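L-lysine 6-monooxygenase involved in desferrioxamine biosynthesis (Erwinia amylovora CFBP1430, PDB 5O8R) catalyses the FAD- and NADPH-dependent hydroxylation of the side-chain amino group of L-lysine, a reaction of desferrioxamine siderophore biosynthesis. Local coordinates at residues D10-G15 against H153-G158; V123-Y128 against F349-Q354; H178-L183 against T340-Q345. All coordinates share one frame; numbering follows the deposited sequence.

Contact 1 (D10-G15 against H153-G158); sequences DFIGIG and HRLVLG
R154 lays its side chain beside D10, at the start of two strands that run side by side in the same direction. Its NE gives a nearly straight bond to D10 O (3.0 Å, 172° at the hydrogen). The carbonyl oxygen lies in the guanidinium plane, at its edge. The chain bends at chi3 (-81°), which brings NE to D10 O. The D10 carboxylate is not in salt-bridge contact with this guanidinium; its OD2 is bonded to the backbone N of N34.

Further along, side chains line both faces of the sheet. On one face F11 and V156 lie side by side, pointing the same way. V156 CG1 stands 3.9 Å from F11 CD2, oblique to the ring. This methyl sits between the backbone N and the carbonyl carbon (chi1 68°), and also reaches G13 CA at 3.6 Å. Helices 18-27 and 399-411 cover this face. On the other face I12, L155, I14 and L157 form an aliphatic row. I14 CD1 meets L157 CD2 at 3.6 Å, again with both side chains pointing the same way. L155 brings CD2 to I12 CB, 4.1 Å away.

Four backbone bonds join the strands. I12 uses its N to R154 O and its O to V156 N; I14 likewise bonds V156 O and G158 N. G15 and G158 both touch FAD where the strands end. A parallel strand leading through a glycine-rich turn into helix 18-27, with the dinucleotide at the strand ends, is the hallmark of a Rossmann-type FAD-binding domain.

Contact 2 (V123-Y128 against F349-Q354); sequences VEYVSY and FVEGIQ. With FAD (flavin-adenine dinucleotide), chain C.
The 3-10 segment 349-352 packs along strand 123-128 without joining its sheet, and one cross-segment backbone hydrogen bond ties them: V126 N to F349 O, 3.2 Å. The donor lies in the carbonyl plane, on a lone pair, but the angle at the hydrogen is only 136°.

F349 has the most surface buried here. Its ring carries V123 CG1 over one face. The methyl is 3.9 Å from the ring centroid and 28° off the ring normal, a CH-pi contact. CG1 is anti to the V123 backbone N, which directs it at the ring. V126 approaches the same phenyl differently. It lies alongside F349, pointing the same way, with CG2 3.9 Å from F349 CD1 and oblique to the ring. Its other methyl, CG1, meets I353 CG2 at 3.8 Å.

This is also the adenine end of the FAD site. V123 bonds the base through its backbone N and O: V123 N donates to FAD N1A (3.1 Å), and FAD N6A donates to V123 O (3.1 Å). These two nitrogens form the pairing edge of the adenine. The F349 ring turns its edge to the same amino group, with CE2 3.5 Å from FAD N6A.

Just beyond V123 the strand has a classic beta bulge, in which E124 and Y125 both face R138 of strand 134-141. Y125 starts away from the 3-10 turn, but its ring swings back. Its OH comes to 3.3 Å from G352 CA, and the approach to the ring is oblique. E351 OE1 lies near the ring edge, without close contact. L155 of strand 155-157 touches V126, and L157 touches F349.

Contact 3 (H178-L183 against T340-Q345); sequences HSSEYL and TGYHYQ. With NAP (NADP nicotinamide-adenine-dinucleotide phosphate), chain D.
H178 and Y342 meet as an edge-to-face aromatic pair, the imidazole edge directed at the phenol face. The planes stand at 90° and the centroids are 5.4 Å apart. H178 CE1 makes the closest approach, 3.9 Å from Y342 CZ. CG of H178 is anti to the backbone N (chi1 -179°), which carries the ring across to segment 340-345.

The imidazole has partners at both nitrogens. NE2 donates to G341 O at 2.8 Å. The donor lies in the carbonyl plane of G341, on a lone pair, though the angle at the hydrogen is 138°. ND1 accepts from S180 N at 3.1 Å, in a nearly straight bond whose donor is tilted from the ring plane. S180 OG is also hydrogen-bonded to ND1, its direction undecided. S180 CB packs 3.5 Å from Y342 OH.

Y342 turns a ring edge to the cofactor, with CE1 3.9 Å from NAP O1N. T340 lies obliquely beside H178. Its OG1 is satisfied by W164 O, while its CA comes to 3.4 Å from NAP O4B. Water 1 joins both segments to the cofactor. It donates to NAP O1N, bonds S179 OG, and takes a weak bond from G341 N. S203 and K272, both NADP(+)-binding residues, lie nearby.

Partners at both nitrogens would fix the ring rotation of H178, and its NE2 bond would position G341 beside the NADP pyrophosphate.

In the fold
Contacts 1 and 2 belong to the FAD-binding part and touch each other, with F349 of contact 2 packing on I14 of contact 1. Contact 1 is buried sheet core, built from regular parallel backbone bonding, with F11 and V156 on one face and aliphatic side chains on the other. Contact 2 packs a 3-10 turn onto a strand of the same sheet and is only partly buried; a single backbone bond and ring-methyl packing do the work. Contact 3 sits about 25 Å from contact 1, centre to centre, nearer the middle of the chain. It is buried but small, mixing an aromatic pair with hydrogen bonds and a water at the NADP phosphate. Contact 1 meets FAD at its strand ends, contact 2 at the adenine.

Contact 1 (D10-G15 against H153-G158)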
# COMPACT_ATOMS: atom_id res chain seq x y z
N ASP A 10 -40.48 -15.61 -22.76
CA ASP A 10 -40.64 -15.76 -21.31
C ASP A 10 -40.40 -14.44 -20.62
O ASP A 10 -41.10 -14.05 -19.68
CB ASP A 10 -39.70 -16.84 -20.76
CG ASP A 10 -40.07 -18.24 -21.24
OD1 ASP A 10 -41.24 -18.61 -21.07
OD2 ASP A 10 -39.19 -18.96 -21.77
N PHE A 11 -39.36 -13.76 -21.12
CA PHE A 11 -39.10 -12.37 -20.79
C PHE A 11 -38.45 -11.73 -22.01
O PHE A 11 -37.79 -12.41 -22.81
CB PHE A 11 -38.18 -12.27 -19.56
CG PHE A 11 -36.73 -12.61 -19.86
CD1 PHE A 11 -36.31 -13.93 -20.05
CD2 PHE A 11 -35.79 -11.61 -19.96
CE1 PHE A 11 -34.97 -14.23 -20.35
CE2 PHE A 11 -34.46 -11.90 -20.25
CZ PHE A 11 -34.04 -13.20 -20.46
N ILE A 12 -38.70 -10.44 -22.16
CA ILE A 12 -37.92 -9.56 -23.02
C ILE A 12 -37.26 -8.53 -22.12
O ILE A 12 -37.88 -8.00 -21.15
CB ILE A 12 -38.80 -8.87 -24.06
CG1 ILE A 12 -38.96 -9.77 -25.27
CG2 ILE A 12 -38.22 -7.53 -24.52
CD1 ILE A 12 -40.21 -9.49 -26.06
N GLY A 13 -36.00 -8.26 -22.42
CA GLY A 13 -35.26 -7.23 -21.74
C GLY A 13 -35.09 -6.07 -22.69
O GLY A 13 -34.66 -6.25 -23.87
N ILE A 14 -35.45 -4.89 -22.18
CA ILE A 14 -35.39 -3.68 -22.94
C ILE A 14 -34.30 -2.83 -22.36
O ILE A 14 -34.39 -2.40 -21.21
CB ILE A 14 -36.68 -2.93 -22.80
CG1 ILE A 14 -37.81 -3.73 -23.47
CG2 ILE A 14 -36.54 -1.56 -23.43
CD1 ILE A 14 -39.21 -3.32 -23.01
N GLY A 15 -33.28 -2.58 -23.17
CA GLY A 15 -32.08 -1.88 -22.73
C GLY A 15 -30.97 -2.85 -22.43
O GLY A 15 -31.14 -3.74 -21.62
N HIS A 153 -44.38 -12.61 -21.85
CA HIS A 153 -45.10 -12.78 -20.60
C HIS A 153 -44.60 -11.83 -19.57
O HIS A 153 -45.38 -11.38 -18.71
CB HIS A 153 -44.92 -14.19 -20.07
CG HIS A 153 -45.65 -15.20 -20.88
ND1 HIS A 153 -47.03 -15.19 -21.00
CD2 HIS A 153 -45.19 -16.22 -21.64
CE1 HIS A 153 -47.38 -16.18 -21.80
NE2 HIS A 153 -46.29 -16.82 -22.20
N ARG A 154 -43.28 -11.58 -19.68
CA ARG A 154 -42.52 -10.74 -18.78
C ARG A 154 -41.50 -9.78 -19.39
O ARG A 154 -40.83 -10.06 -20.39
CB ARG A 154 -41.76 -11.62 -17.84
CG ARG A 154 -42.66 -12.26 -16.82
CD ARG A 154 -41.97 -13.36 -16.06
NE ARG A 154 -42.02 -14.53 -16.89
CZ ARG A 154 -42.37 -15.73 -16.46
NH1 ARG A 154 -42.66 -15.92 -15.18
NH2 ARG A 154 -42.37 -16.74 -17.33
N LEU A 155 -41.35 -8.67 -18.71
CA LEU A 155 -40.46 -7.63 -19.14
C LEU A 155 -39.48 -7.30 -18.03
O LEU A 155 -39.86 -7.13 -16.86
CB LEU A 155 -41.26 -6.38 -19.42
CG LEU A 155 -42.25 -6.39 -20.58
CD1 LEU A 155 -42.76 -4.97 -20.67
CD2 LEU A 155 -41.66 -6.83 -21.91
N VAL A 156 -38.22 -7.19 -18.41
CA VAL A 156 -37.23 -6.69 -17.50
C VAL A 156 -36.61 -5.43 -18.11
O VAL A 156 -35.98 -5.45 -19.16
CB VAL A 156 -36.21 -7.76 -17.12
CG1 VAL A 156 -35.35 -8.15 -18.29
CG2 VAL A 156 -35.30 -7.24 -16.02
N LEU A 157 -36.82 -4.30 -17.45
CA LEU A 157 -36.38 -3.02 -17.98
C LEU A 157 -35.06 -2.50 -17.35
O LEU A 157 -35.02 -2.18 -16.17
CB LEU A 157 -37.46 -1.98 -17.72
CG LEU A 157 -38.94 -2.29 -18.01
CD1 LEU A 157 -39.77 -1.18 -17.38
CD2 LEU A 157 -39.26 -2.42 -19.49
N GLY A 158 -34.00 -2.40 -18.16
CA GLY A 158 -32.74 -1.82 -17.73
C GLY A 158 -32.34 -0.77 -18.73
O GLY A 158 -31.34 -0.92 -19.48

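Contact 2 (V123-Y128 against F349-Q354)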
# COMPACT_ATOMS: atom_id res chain seq x y z
N VAL A 123 -37.36 0.76 -28.87
CA VAL A 123 -38.66 0.36 -28.40
C VAL A 123 -39.53 1.60 -28.29
O VAL A 123 -39.29 2.47 -27.46
CB VAL A 123 -38.55 -0.42 -27.07
CG1 VAL A 123 -39.86 -0.33 -26.27
CG2 VAL A 123 -38.17 -1.87 -27.35
N GLU A 124 -40.58 1.66 -29.11
CA GLU A 124 -41.48 2.80 -29.17
C GLU A 124 -42.62 2.72 -28.18
O GLU A 124 -42.96 3.69 -27.53
CB GLU A 124 -42.07 2.91 -30.58
CG GLU A 124 -41.04 2.94 -31.71
CD GLU A 124 -40.16 4.19 -31.67
OE1 GLU A 124 -39.35 4.34 -32.62
OE2 GLU A 124 -40.26 5.03 -30.72
N TYR A 125 -43.23 1.56 -28.05
CA TYR A 125 -44.40 1.48 -27.20
C TYR A 125 -44.58 0.09 -26.66
O TYR A 125 -44.27 -0.90 -27.36
CB TYR A 125 -45.64 1.86 -28.01
CG TYR A 125 -46.83 2.30 -27.18
CD1 TYR A 125 -46.74 3.44 -26.37
CD2 TYR A 125 -48.04 1.59 -27.23
CE1 TYR A 125 -47.82 3.85 -25.61
CE2 TYR A 125 -49.13 1.99 -26.47
CZ TYR A 125 -49.01 3.12 -25.66
OH TYR A 125 -50.08 3.54 -24.91
N VAL A 126 -45.09 0.04 -25.43
CA VAL A 126 -45.37 -1.22 -24.75
C VAL A 126 -46.74 -1.23 -24.11
O VAL A 126 -47.08 -0.31 -23.38
CB VAL A 126 -44.33 -1.47 -23.67
CG1 VAL A 126 -44.74 -2.62 -22.75
CG2 VAL A 126 -42.98 -1.74 -24.32
N SER A 127 -47.47 -2.31 -24.31
CA SER A 127 -48.87 -2.40 -23.92
C SER A 127 -49.13 -3.79 -23.42
O SER A 127 -48.37 -4.72 -23.75
CB SER A 127 -49.72 -2.14 -25.14
OG SER A 127 -49.27 -2.94 -26.23
N TYR A 128 -50.20 -3.94 -22.64
CA TYR A 128 -50.69 -5.29 -22.31
C TYR A 128 -51.85 -5.71 -23.22
O TYR A 128 -52.88 -5.04 -23.25
CB TYR A 128 -51.09 -5.40 -20.85
CG TYR A 128 -51.40 -6.84 -20.39
CD1 TYR A 128 -50.42 -7.85 -20.42
CD2 TYR A 128 -52.68 -7.18 -19.90
CE1 TYR A 128 -50.71 -9.15 -19.99
CE2 TYR A 128 -52.97 -8.48 -19.47
CZ TYR A 128 -52.00 -9.46 -19.51
OH TYR A 128 -52.34 -10.73 -19.07
N PHE A 349 -42.01 4.78 -23.65
CA PHE A 349 -42.79 3.57 -23.95
C PHE A 349 -43.60 3.00 -22.80
O PHE A 349 -44.41 2.11 -23.03
CB PHE A 349 -41.91 2.47 -24.57
CG PHE A 349 -40.81 1.96 -23.66
CD1 PHE A 349 -41.11 1.15 -22.56
CD2 PHE A 349 -39.47 2.26 -23.92
CE1 PHE A 349 -40.09 0.68 -21.73
CE2 PHE A 349 -38.45 1.80 -23.10
CZ PHE A 349 -38.76 1.00 -22.01
N VAL A 350 -43.42 3.51 -21.60
CA VAL A 350 -44.08 3.00 -20.41
C VAL A 350 -45.48 3.60 -20.14
O VAL A 350 -46.19 3.04 -19.32
CB VAL A 350 -43.10 3.15 -19.21
CG1 VAL A 350 -43.71 2.85 -17.85
CG2 VAL A 350 -41.93 2.22 -19.44
N GLU A 351 -45.90 4.68 -20.83
CA GLU A 351 -47.33 5.16 -20.74
C GLU A 351 -48.28 4.00 -21.02
O GLU A 351 -49.27 3.76 -20.30
CB GLU A 351 -47.66 6.23 -21.79
CG GLU A 351 -46.90 7.55 -21.63
CD GLU A 351 -46.62 8.26 -22.96
OE1 GLU A 351 -46.76 7.62 -24.04
OE2 GLU A 351 -46.25 9.46 -22.93
N GLY A 352 -47.91 3.25 -22.06
CA GLY A 352 -48.57 2.03 -22.42
C GLY A 352 -48.91 0.99 -21.36
O GLY A 352 -49.73 0.13 -21.63
N ILE A 353 -48.27 1.02 -20.20
CA ILE A 353 -48.59 0.11 -19.08
C ILE A 353 -48.73 0.85 -17.73
O ILE A 353 -48.68 0.22 -16.66
CB ILE A 353 -47.58 -1.08 -19.00
CG1 ILE A 353 -46.19 -0.60 -18.56
CG2 ILE A 353 -47.51 -1.83 -20.33
CD1 ILE A 353 -45.02 -1.49 -18.98
N GLN A 354 -48.96 2.16 -17.82
CA GLN A 354 -49.10 3.06 -16.68
C GLN A 354 -50.04 2.54 -15.60
O GLN A 354 -49.68 2.44 -14.44
CB GLN A 354 -49.63 4.40 -17.20
CG GLN A 354 -49.90 5.46 -16.13
CD GLN A 354 -49.36 6.84 -16.51
OE1 GLN A 354 -49.16 7.16 -17.69
NE2 GLN A 354 -49.10 7.67 -15.49
PA FAD C . -27.09 2.02 -19.19
O1A FAD C . -25.58 1.94 -19.05
O2A FAD C . -27.62 3.44 -19.03
O5B FAD C . -27.40 1.54 -20.72
C5B FAD C . -28.74 1.11 -21.00
C4B FAD C . -29.25 1.29 -22.43
O4B FAD C . -30.64 1.66 -22.48
C3B FAD C . -28.57 2.33 -23.31
O3B FAD C . -27.71 1.56 -24.17
C2B FAD C . -29.73 3.08 -23.99
O2B FAD C . -29.50 3.37 -25.37
C1B FAD C . -30.88 2.08 -23.81
N9A FAD C . -32.30 2.50 -24.07
C8A FAD C . -33.02 3.50 -23.47
N7A FAD C . -34.29 3.58 -23.98
C5A FAD C . -34.38 2.60 -24.92
C6A FAD C . -35.41 2.14 -25.87
N6A FAD C . -36.62 2.73 -25.89
N1A FAD C . -35.14 1.11 -26.70
C2A FAD C . -33.94 0.51 -26.69
N3A FAD C . -32.93 0.89 -25.89
C4A FAD C . -33.09 1.90 -24.99
N1 FAD C . -21.28 1.11 -10.12
C2 FAD C . -20.29 0.41 -9.50
O2 FAD C . -20.62 -0.32 -8.56
N3 FAD C . -18.98 0.45 -9.87
C4 FAD C . -18.53 1.23 -10.88
O4 FAD C . -17.30 1.28 -11.16
C4X FAD C . -19.57 2.04 -11.62
N5 FAD C . -19.21 2.85 -12.66
C5X FAD C . -20.16 3.59 -13.31
C6 FAD C . -19.84 4.43 -14.38
C7 FAD C . -20.84 5.17 -15.05
C7M FAD C . -20.45 6.02 -16.17
C8 FAD C . -22.28 5.11 -14.69
C8M FAD C . -23.43 5.86 -15.33
C9 FAD C . -22.54 4.29 -13.63
C9A FAD C . -21.61 3.51 -12.93
N10 FAD C . -22.03 2.68 -11.84
C10 FAD C . -21.01 1.93 -11.17
C1' FAD C . -23.49 2.66 -11.50
C2' FAD C . -24.37 2.01 -12.62
O2' FAD C . -23.46 1.13 -13.33
C3' FAD C . -25.15 2.95 -13.63
O3' FAD C . -25.66 4.18 -13.05
C4' FAD C . -26.25 2.29 -14.46
O4' FAD C . -27.42 1.94 -13.70
C5' FAD C . -25.71 1.06 -15.18
O5' FAD C . -26.32 1.01 -16.42
P FAD C . -27.69 0.25 -16.74
O1P FAD C . -27.42 -1.21 -16.98
O2P FAD C . -28.71 0.61 -15.67
O3P FAD C . -27.99 0.99 -18.19

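Contact 3 (H178-L183 against T340-Q345)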
# COMPACT_ATOMS: atom_id res chain seq x y z
N HIS A 178 -22.12 19.16 -19.22
CA HIS A 178 -22.31 18.11 -18.21
C HIS A 178 -21.15 17.14 -18.32
O HIS A 178 -20.41 17.14 -19.31
CB HIS A 178 -23.63 17.41 -18.42
CG HIS A 178 -23.93 16.33 -17.43
ND1 HIS A 178 -23.51 15.02 -17.60
CD2 HIS A 178 -24.67 16.34 -16.28
CE1 HIS A 178 -23.96 14.28 -16.60
NE2 HIS A 178 -24.66 15.06 -15.78
N SER A 179 -20.95 16.39 -17.27
CA SER A 179 -19.74 15.62 -17.16
C SER A 179 -19.66 14.64 -18.31
O SER A 179 -18.56 14.42 -18.84
CB SER A 179 -19.64 14.99 -15.79
OG SER A 179 -20.80 14.27 -15.45
N SER A 180 -20.82 14.14 -18.75
CA SER A 180 -20.91 13.24 -19.91
C SER A 180 -20.36 13.83 -21.17
O SER A 180 -19.92 13.10 -22.03
CB SER A 180 -22.33 12.77 -20.17
OG SER A 180 -23.25 13.74 -19.75
N GLU A 181 -20.35 15.14 -21.28
CA GLU A 181 -19.89 15.79 -22.50
C GLU A 181 -18.45 16.27 -22.41
O GLU A 181 -17.96 16.91 -23.32
CB GLU A 181 -20.84 16.96 -22.80
CG GLU A 181 -22.32 16.58 -22.78
CD GLU A 181 -23.24 17.77 -22.98
OE1 GLU A 181 -23.67 18.02 -24.15
OE2 GLU A 181 -23.51 18.45 -21.97
N TYR A 182 -17.76 15.96 -21.31
CA TYR A 182 -16.48 16.57 -21.00
C TYR A 182 -15.38 16.33 -22.01
O TYR A 182 -14.72 17.28 -22.41
CB TYR A 182 -15.99 16.10 -19.64
CG TYR A 182 -14.58 16.48 -19.32
CD1 TYR A 182 -14.24 17.80 -19.09
CD2 TYR A 182 -13.57 15.51 -19.26
CE1 TYR A 182 -12.92 18.15 -18.78
CE2 TYR A 182 -12.26 15.85 -18.98
CZ TYR A 182 -11.93 17.15 -18.74
OH TYR A 182 -10.64 17.49 -18.47
N LEU A 183 -15.12 15.10 -22.41
CA LEU A 183 -13.92 14.91 -23.22
C LEU A 183 -14.05 15.66 -24.48
O LEU A 183 -13.09 16.22 -24.99
CB LEU A 183 -13.67 13.47 -23.62
CG LEU A 183 -13.53 12.45 -22.53
CD1 LEU A 183 -13.34 11.08 -23.16
CD2 LEU A 183 -12.36 12.81 -21.64
N THR A 340 -23.02 16.57 -11.91
CA THR A 340 -24.14 16.46 -10.96
C THR A 340 -24.92 15.19 -11.11
O THR A 340 -25.94 15.01 -10.44
CB THR A 340 -25.11 17.65 -11.11
OG1 THR A 340 -25.42 17.87 -12.50
CG2 THR A 340 -24.46 18.88 -10.58
N GLY A 341 -24.44 14.30 -11.98
CA GLY A 341 -24.95 12.95 -12.02
C GLY A 341 -25.99 12.59 -13.06
O GLY A 341 -25.97 13.11 -14.20
N TYR A 342 -26.84 11.63 -12.67
CA TYR A 342 -27.79 10.96 -13.56
C TYR A 342 -29.04 10.76 -12.73
O TYR A 342 -28.93 10.67 -11.52
CB TYR A 342 -27.17 9.65 -13.97
CG TYR A 342 -25.94 9.88 -14.84
CD1 TYR A 342 -24.70 10.19 -14.30
CD2 TYR A 342 -26.04 9.85 -16.18
CE1 TYR A 342 -23.61 10.45 -15.13
CE2 TYR A 342 -24.96 10.09 -17.02
CZ TYR A 342 -23.76 10.40 -16.51
OH TYR A 342 -22.74 10.64 -17.43
N HIS A 343 -30.22 10.73 -13.33
CA HIS A 343 -31.45 10.51 -12.55
C HIS A 343 -32.32 9.64 -13.48
O HIS A 343 -32.16 9.77 -14.70
CB HIS A 343 -32.08 11.88 -12.10
CG HIS A 343 -31.50 12.48 -10.82
ND1 HIS A 343 -32.18 12.51 -9.61
CD2 HIS A 343 -30.32 13.11 -10.58
CE1 HIS A 343 -31.44 13.10 -8.69
NE2 HIS A 343 -30.31 13.48 -9.25
N TYR A 344 -33.12 8.70 -12.93
CA TYR A 344 -34.03 7.78 -13.71
C TYR A 344 -35.38 8.46 -13.79
O TYR A 344 -35.94 8.84 -12.76
CB TYR A 344 -34.25 6.38 -13.07
CG TYR A 344 -34.95 5.32 -14.00
CD1 TYR A 344 -36.36 5.20 -14.11
CD2 TYR A 344 -34.18 4.42 -14.77
CE1 TYR A 344 -36.96 4.25 -14.96
CE2 TYR A 344 -34.78 3.46 -15.62
CZ TYR A 344 -36.16 3.36 -15.73
OH TYR A 344 -36.69 2.39 -16.60
N GLN A 345 -35.84 8.64 -15.03
CA GLN A 345 -37.24 8.92 -15.37
C GLN A 345 -37.76 7.75 -16.23
O GLN A 345 -37.05 7.29 -17.14
CB GLN A 345 -37.38 10.20 -16.18
CG GLN A 345 -37.57 11.46 -15.35
CD GLN A 345 -37.48 12.71 -16.20
OE1 GLN A 345 -36.90 12.70 -17.29
NE2 GLN A 345 -38.06 13.79 -15.70
PA NAP D . -23.07 11.79 -8.08
O1A NAP D . -24.59 11.55 -8.18
O2A NAP D . -22.26 11.34 -6.86
O5B NAP D . -22.68 13.33 -8.38
C5B NAP D . -23.53 14.32 -7.84
C4B NAP D . -22.74 15.39 -7.14
O4B NAP D . -23.39 16.54 -7.61
C3B NAP D . -22.82 15.29 -5.60
O3B NAP D . -21.61 15.70 -4.88
C2B NAP D . -24.05 16.16 -5.38
O2B NAP D . -24.21 16.65 -4.03
C1B NAP D . -23.81 17.23 -6.45
N9A NAP D . -24.97 18.12 -6.70
C8A NAP D . -26.25 17.87 -7.10
N7A NAP D . -26.97 19.04 -7.15
C5A NAP D . -26.12 20.02 -6.78
C6A NAP D . -26.18 21.46 -6.59
N6A NAP D . -27.34 22.04 -6.86
N1A NAP D . -25.09 22.15 -6.17
C2A NAP D . -23.90 21.54 -5.93
N3A NAP D . -23.74 20.20 -6.07
C4A NAP D . -24.81 19.42 -6.48
O3 NAP D . -22.59 11.04 -9.43
PN NAP D . -21.29 11.19 -10.38
O1N NAP D . -21.85 11.25 -11.77
O2N NAP D . -20.33 12.34 -9.89
O5D NAP D . -20.70 9.67 -10.26
C5D NAP D . -21.05 8.74 -9.21
C4D NAP D . -22.34 7.96 -9.51
O4D NAP D . -22.01 7.15 -10.63
C3D NAP D . -22.84 7.06 -8.35
O3D NAP D . -24.26 7.11 -8.02
C2D NAP D . -22.42 5.66 -8.76
O2D NAP D . -23.53 4.74 -8.81
C1D NAP D . -21.77 5.83 -10.15
N1N NAP D . -20.32 5.52 -10.26
C2N NAP D . -19.61 6.08 -11.29
C3N NAP D . -18.26 5.76 -11.44
C7N NAP D . -17.41 6.33 -12.52
O7N NAP D . -16.55 5.60 -13.04
N7N NAP D . -17.62 7.62 -12.82
C4N NAP D . -17.64 4.87 -10.56
C5N NAP D . -18.38 4.32 -9.52
C6N NAP D . -19.72 4.65 -9.40
P2B NAP D . -24.78 15.71 -2.85
O1X NAP D . -25.33 16.70 -1.82
O2X NAP D . -23.60 14.87 -2.39
O3X NAP D . -25.83 14.86 -3.54
O HOH W 1 -21.84 13.69 -12.92